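Side-chain contacts in MFP2b (Ascaris suum, PDB 2BJR), which binds a zinc ion and probably enhances the polymerisation of major sperm protein (MSP) that drives amoeboid motility of the nematode sperm cell: residues Leu80-Asn85 with Tyr91-Ile96; Ile301-Asp306 with Ile312-Leu317. All blocks are in the same frame, centred on the assembly; numbering follows the deposited sequence.

Contact 1. Residues Leu80-Asn85 with Tyr91-Ile96; sequences LQYKGN and YWYNWI
Three tyrosines, Tyr82, Tyr91 and Tyr93, gather between the segments, and one water ties two of their hydroxyls to the backbone of the facing segment. The water donates to Gln81 O at 2.6 Å and to Tyr93 OH at 2.8 Å. It is also hydrogen-bonded to Tyr91 OH, lying in the plane of that ring. Asp9 OD1 is a further partner of Tyr93 OH. The Tyr82 ring packs against both of the others. Its edge turns to the face of Tyr91 in an offset edge-to-face pair, with the planes at 74° and the atoms Tyr82 CE1 and Tyr91 CE1 3.6 Å apart. Tyr91 CG sits between its backbone N and carbonyl carbon (chi1 65°), which brings the ring back past Tyr82. The hydroxyl of Tyr82 donates to Tyr91 O, near its own ring plane; the modelled length is very short. The contact joins two antiparallel sheets: strand 76-81 of one runs out into a loop, helix 86-89 follows, and strand 92-97 edges the other. Asn85 is the N-cap of that helix. His86, a zinc ligand with Cys174, Cys176 and Cys179, comes next, its side chain about 4 Å from that of Tyr82 at the nearest atoms. Tyr93 meets Tyr82 obliquely, CE1 of Tyr93 to CD1 of Tyr82 being 3.9 Å. Leu80 approaches Tyr93 from the opposite direction, with its CD1 3.4 Å from Tyr93 OH.

Contact 2. Residues Ile301-Asp306 with Ile312-Leu317; sequences IPVHVD and ISPAVL
Ser313 reaches across to Val303 with its whole short side chain. Its CB lies 3.0 Å from Val303 O. From there the chain turns to place OG anti to its own carbonyl carbon, beside the backbone N (chi1 -59°). In this position OG donates a hydrogen bond of 2.7 Å to Val303 O. The bond bends at the acceptor, with a C=O...donor angle of 147°, and the donor is tilted from the carbonyl plane. Beside the acceptor, OG also meets carbon atoms of the same segment: Pro302 CB is 3.7 Å from Ser313 OG, and His304 CB is a little farther. Next along the chain, the Pro314 ring crosses Val303 at about a right angle. Pro314 CD packs on Val303 CB at 3.9 Å. The His304 ring leads away from the 312-317 segment. Its ND1 donates to Asp306 OD1 on the syn side of the carboxylate, nearly within the ring plane, and its NE2 bonds to Asp368 O. These two bonds would fix the rotation of the ring. Val305 and Ile312 then exchange two backbone hydrogen bonds, N to O in each direction. Both side chains also rest on Pro239 and Met241 of strand 238-247. The pair is a single antiparallel bridge of the hydrogen-bonded kind. It closes the loop between strands 300-302 and 313-319, which both pair with strand 355-361 of one antiparallel sheet.

How the contacts relate
The two contacts lie on opposite sides of the chain's centre, with their own centres 29 Å apart and no touch between them. Each falls in a different one of the chain's two cytosolic motility protein regions. Contact 2 is buried and far from the zinc site; contact 1 is only partly buried and runs close to it. Both bring together segments a few residues apart, but contact 1 spans a short helix and joins two sheets, whereas contact 2 spans a loop within one sheet. Their chemistry follows: aromatic rings, hydroxyls and a bridging water hold contact 1, while backbone bonds, a serine hydroxyl and small apolar side chains hold contact 2.

Contact 1. Residues Leu80-Asn85 with Tyr91-Ile96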
loop_
_atom_site.group_PDB
_atom_site.type_symbol
_atom_site.label_atom_id
_atom_site.label_comp_id
_atom_site.label_asym_id
_atom_site.label_seq_id
_atom_site.Cartn_x
_atom_site.Cartn_y
_atom_site.Cartn_z
ATOM N N LEU A 80 0.624 -5.613 12.617
ATOM C CA LEU A 80 1.982 -6.112 12.485
ATOM C C LEU A 80 2.887 -4.978 12.002
ATOM O O LEU A 80 2.516 -4.200 11.105
ATOM C CB LEU A 80 2.040 -7.239 11.503
ATOM C CG LEU A 80 3.354 -8.020 11.382
ATOM C CD1 LEU A 80 3.766 -8.644 12.721
ATOM C CD2 LEU A 80 3.146 -9.103 10.347
ATOM N N GLN A 81 4.056 -4.877 12.643
ATOM C CA GLN A 81 5.019 -3.812 12.365
ATOM C C GLN A 81 6.345 -4.419 12.027
ATOM O O GLN A 81 6.766 -5.396 12.602
ATOM C CB GLN A 81 5.124 -2.882 13.557
ATOM C CG GLN A 81 6.173 -1.803 13.506
ATOM C CD GLN A 81 6.115 -0.904 14.737
ATOM O OE1 GLN A 81 6.610 -1.313 15.768
ATOM N NE2 GLN A 81 5.473 0.255 14.660
ATOM N N TYR A 82 7.030 -3.810 11.050
ATOM C CA TYR A 82 8.373 -4.190 10.727
ATOM C C TYR A 82 9.181 -2.879 10.603
ATOM O O TYR A 82 9.266 -2.289 9.532
ATOM C CB TYR A 82 8.424 -5.079 9.482
ATOM C CG TYR A 82 9.793 -5.662 9.285
ATOM C CD1 TYR A 82 10.193 -6.792 9.980
ATOM C CD2 TYR A 82 10.740 -5.024 8.462
ATOM C CE1 TYR A 82 11.452 -7.306 9.858
ATOM C CE2 TYR A 82 12.023 -5.560 8.316
ATOM C CZ TYR A 82 12.382 -6.691 8.996
ATOM O OH TYR A 82 13.665 -7.240 8.892
ATOM N N LYS A 83 9.705 -2.427 11.757
ATOM C CA LYS A 83 10.435 -1.171 11.923
ATOM C C LYS A 83 11.886 -1.568 12.165
ATOM O O LYS A 83 12.186 -2.229 13.152
ATOM C CB LYS A 83 9.883 -0.440 13.134
ATOM C CG LYS A 83 10.519 0.881 13.529
ATOM C CD LYS A 83 9.541 1.692 14.411
ATOM C CE LYS A 83 9.958 3.168 14.484
ATOM N NZ LYS A 83 9.163 4.036 15.410
ATOM N N GLY A 84 12.780 -1.139 11.291
ATOM C CA GLY A 84 14.179 -1.494 11.382
ATOM C C GLY A 84 14.453 -2.495 10.292
ATOM O O GLY A 84 13.701 -2.577 9.316
ATOM N N ASN A 85 15.544 -3.233 10.427
ATOM C CA ASN A 85 15.884 -4.253 9.460
ATOM C C ASN A 85 16.507 -5.462 10.130
ATOM O O ASN A 85 16.591 -5.534 11.370
ATOM C CB ASN A 85 16.749 -3.674 8.328
ATOM C CG ASN A 85 18.113 -3.197 8.802
ATOM O OD1 ASN A 85 18.649 -3.685 9.805
ATOM N ND2 ASN A 85 18.679 -2.234 8.069
ATOM N N TYR A 91 15.503 -10.889 11.937
ATOM C CA TYR A 91 14.592 -11.564 11.010
ATOM C C TYR A 91 14.096 -10.594 9.956
ATOM O O TYR A 91 14.171 -9.365 10.105
ATOM C CB TYR A 91 13.360 -12.170 11.759
ATOM C CG TYR A 91 12.472 -11.157 12.394
ATOM C CD1 TYR A 91 11.328 -10.672 11.747
ATOM C CD2 TYR A 91 12.733 -10.678 13.658
ATOM C CE1 TYR A 91 10.527 -9.705 12.339
ATOM C CE2 TYR A 91 11.912 -9.725 14.255
ATOM C CZ TYR A 91 10.819 -9.238 13.590
ATOM O OH TYR A 91 10.050 -8.272 14.177
ATOM N N TRP A 92 13.593 -11.169 8.885
ATOM C CA TRP A 92 12.768 -10.436 7.900
ATOM C C TRP A 92 11.632 -11.360 7.476
ATOM O O TRP A 92 11.700 -12.581 7.639
ATOM C CB TRP A 92 13.578 -10.001 6.655
ATOM C CG TRP A 92 14.369 -11.101 5.951
ATOM C CD1 TRP A 92 15.599 -11.609 6.328
ATOM C CD2 TRP A 92 14.047 -11.754 4.721
ATOM N NE1 TRP A 92 16.012 -12.563 5.439
ATOM C CE2 TRP A 92 15.093 -12.670 4.435
ATOM C CE3 TRP A 92 12.975 -11.683 3.838
ATOM C CZ2 TRP A 92 15.082 -13.500 3.317
ATOM C CZ3 TRP A 92 12.984 -12.492 2.708
ATOM C CH2 TRP A 92 14.023 -13.395 2.469
ATOM N N TYR A 93 10.549 -10.756 6.997
ATOM C CA TYR A 93 9.350 -11.510 6.631
ATOM C C TYR A 93 9.352 -11.884 5.158
ATOM O O TYR A 93 9.706 -11.075 4.277
ATOM C CB TYR A 93 8.118 -10.690 6.959
ATOM C CG TYR A 93 7.843 -10.511 8.437
ATOM C CD1 TYR A 93 7.402 -9.288 8.937
ATOM C CD2 TYR A 93 7.955 -11.577 9.334
ATOM C CE1 TYR A 93 7.098 -9.125 10.266
ATOM C CE2 TYR A 93 7.637 -11.401 10.680
ATOM C CZ TYR A 93 7.221 -10.192 11.127
ATOM O OH TYR A 93 6.923 -10.009 12.465
ATOM N N ASN A 94 9.026 -13.130 4.902
ATOM C CA ASN A 94 8.944 -13.670 3.555
ATOM C C ASN A 94 7.610 -14.386 3.398
ATOM O O ASN A 94 7.283 -15.265 4.194
ATOM C CB ASN A 94 10.101 -14.645 3.340
ATOM C CG ASN A 94 10.269 -15.066 1.893
ATOM O OD1 ASN A 94 9.723 -14.450 0.978
ATOM N ND2 ASN A 94 11.025 -16.128 1.680
ATOM N N TRP A 95 6.836 -14.033 2.379
ATOM C CA TRP A 95 5.541 -14.683 2.167
ATOM C C TRP A 95 5.732 -15.935 1.360
ATOM O O TRP A 95 6.280 -15.882 0.277
ATOM C CB TRP A 95 4.556 -13.739 1.449
ATOM C CG TRP A 95 4.105 -12.553 2.211
ATOM C CD1 TRP A 95 4.750 -11.391 2.369
ATOM C CD2 TRP A 95 2.851 -12.409 2.932
ATOM N NE1 TRP A 95 4.023 -10.534 3.162
ATOM C CE2 TRP A 95 2.841 -11.120 3.494
ATOM C CE3 TRP A 95 1.777 -13.256 3.178
ATOM C CZ2 TRP A 95 1.782 -10.637 4.254
ATOM C CZ3 TRP A 95 0.714 -12.781 3.908
ATOM C CH2 TRP A 95 0.724 -11.485 4.449
ATOM N N ILE A 96 5.287 -17.085 1.863
ATOM C CA ILE A 96 5.428 -18.351 1.172
ATOM C C ILE A 96 4.084 -18.996 0.927
ATOM O O ILE A 96 3.109 -18.682 1.603
ATOM C CB ILE A 96 6.310 -19.330 1.984
ATOM C CG1 ILE A 96 5.592 -19.729 3.307
ATOM C CG2 ILE A 96 7.613 -18.699 2.255
ATOM C CD1 ILE A 96 6.292 -20.841 4.053
HETATM O O HOH W 1 7.671 -7.566 13.705
#

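Contact 2. Residues Ile301-Asp306 with Ile312-Leu317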
loop_
_atom_site.group_PDB
_atom_site.type_symbol
_atom_site.label_atom_id
_atom_site.label_comp_id
_atom_site.label_asym_id
_atom_site.label_seq_id
_atom_site.Cartn_x
_atom_site.Cartn_y
_atom_site.Cartn_z
ATOM N N ILE A 301 2.408 2.963 -19.425
ATOM C CA ILE A 301 1.146 2.633 -18.811
ATOM C C ILE A 301 0.979 3.623 -17.650
ATOM O O ILE A 301 1.890 3.750 -16.853
ATOM C CB ILE A 301 1.176 1.187 -18.285
ATOM C CG1 ILE A 301 1.545 0.184 -19.408
ATOM C CG2 ILE A 301 -0.141 0.772 -17.714
ATOM C CD1 ILE A 301 1.321 -1.295 -18.984
ATOM N N PRO A 302 -0.154 4.279 -17.511
ATOM C CA PRO A 302 -0.352 5.097 -16.306
ATOM C C PRO A 302 -0.181 4.279 -15.021
ATOM O O PRO A 302 -0.520 3.102 -14.954
ATOM C CB PRO A 302 -1.800 5.601 -16.432
ATOM C CG PRO A 302 -2.100 5.526 -17.897
ATOM C CD PRO A 302 -1.344 4.293 -18.396
ATOM N N VAL A 303 0.331 4.925 -13.983
ATOM C CA VAL A 303 0.314 4.377 -12.645
ATOM C C VAL A 303 -1.151 4.415 -12.258
ATOM O O VAL A 303 -1.792 5.414 -12.489
ATOM C CB VAL A 303 1.189 5.230 -11.707
ATOM C CG1 VAL A 303 0.938 4.929 -10.275
ATOM C CG2 VAL A 303 2.628 4.997 -12.072
ATOM N N HIS A 304 -1.704 3.327 -11.726
ATOM C CA HIS A 304 -3.112 3.307 -11.370
ATOM C C HIS A 304 -3.372 2.492 -10.131
ATOM O O HIS A 304 -2.708 1.483 -9.885
ATOM C CB HIS A 304 -3.985 2.736 -12.505
ATOM C CG HIS A 304 -3.577 1.371 -12.970
ATOM N ND1 HIS A 304 -4.277 0.226 -12.647
ATOM C CD2 HIS A 304 -2.541 0.974 -13.746
ATOM C CE1 HIS A 304 -3.662 -0.826 -13.178
ATOM N NE2 HIS A 304 -2.615 -0.393 -13.871
ATOM N N VAL A 305 -4.330 2.948 -9.345
ATOM C CA VAL A 305 -4.896 2.140 -8.265
ATOM C C VAL A 305 -6.357 1.916 -8.627
ATOM O O VAL A 305 -7.083 2.859 -8.930
ATOM C CB VAL A 305 -4.720 2.827 -6.908
ATOM C CG1 VAL A 305 -5.559 2.112 -5.842
ATOM C CG2 VAL A 305 -3.243 2.804 -6.492
ATOM N N ASP A 306 -6.788 0.660 -8.589
ATOM C CA ASP A 306 -8.049 0.271 -9.187
ATOM C C ASP A 306 -9.198 0.248 -8.192
ATOM O O ASP A 306 -9.043 -0.062 -7.038
ATOM C CB ASP A 306 -7.917 -1.082 -9.867
ATOM C CG ASP A 306 -6.946 -1.070 -11.019
ATOM O OD1 ASP A 306 -6.456 0.015 -11.428
ATOM O OD2 ASP A 306 -6.628 -2.121 -11.592
ATOM N N ILE A 312 -7.678 5.147 -10.617
ATOM C CA ILE A 312 -7.180 6.492 -10.403
ATOM C C ILE A 312 -5.671 6.564 -10.572
ATOM O O ILE A 312 -4.952 5.729 -10.044
ATOM C CB ILE A 312 -7.614 6.943 -9.012
ATOM C CG1 ILE A 312 -9.139 6.806 -8.834
ATOM C CG2 ILE A 312 -7.216 8.368 -8.779
ATOM C CD1 ILE A 312 -9.982 7.672 -9.770
ATOM N N SER A 313 -5.197 7.597 -11.263
ATOM C CA SER A 313 -3.791 7.798 -11.597
ATOM C C SER A 313 -3.330 9.167 -11.104
ATOM O O SER A 313 -4.158 10.093 -11.035
ATOM C CB SER A 313 -3.587 7.752 -13.131
ATOM O OG SER A 313 -4.028 6.512 -13.645
ATOM N N PRO A 314 -2.022 9.335 -10.814
ATOM C CA PRO A 314 -1.504 10.660 -10.494
ATOM C C PRO A 314 -1.428 11.518 -11.779
ATOM O O PRO A 314 -1.047 10.995 -12.812
ATOM C CB PRO A 314 -0.062 10.373 -9.959
ATOM C CG PRO A 314 0.025 8.927 -9.800
ATOM C CD PRO A 314 -0.932 8.331 -10.798
ATOM N N ALA A 315 -1.711 12.809 -11.686
ATOM C CA ALA A 315 -1.763 13.681 -12.867
ATOM C C ALA A 315 -1.537 15.114 -12.459
ATOM O O ALA A 315 -2.076 15.578 -11.465
ATOM C CB ALA A 315 -3.082 13.550 -13.544
ATOM N N VAL A 316 -0.719 15.816 -13.232
ATOM C CA VAL A 316 -0.583 17.237 -13.101
ATOM C C VAL A 316 -1.612 17.863 -14.046
ATOM O O VAL A 316 -1.621 17.571 -15.253
ATOM C CB VAL A 316 0.835 17.670 -13.524
ATOM C CG1 VAL A 316 0.970 19.155 -13.469
ATOM C CG2 VAL A 316 1.891 17.000 -12.649
ATOM N N LEU A 317 -2.468 18.706 -13.493
ATOM C CA LEU A 317 -3.470 19.463 -14.223
ATOM C C LEU A 317 -2.920 20.841 -14.546
ATOM O O LEU A 317 -2.076 21.359 -13.818
ATOM C CB LEU A 317 -4.720 19.662 -13.361
ATOM C CG LEU A 317 -5.695 18.492 -13.246
ATOM C CD1 LEU A 317 -5.042 17.340 -12.552
ATOM C CD2 LEU A 317 -6.963 18.934 -12.542
#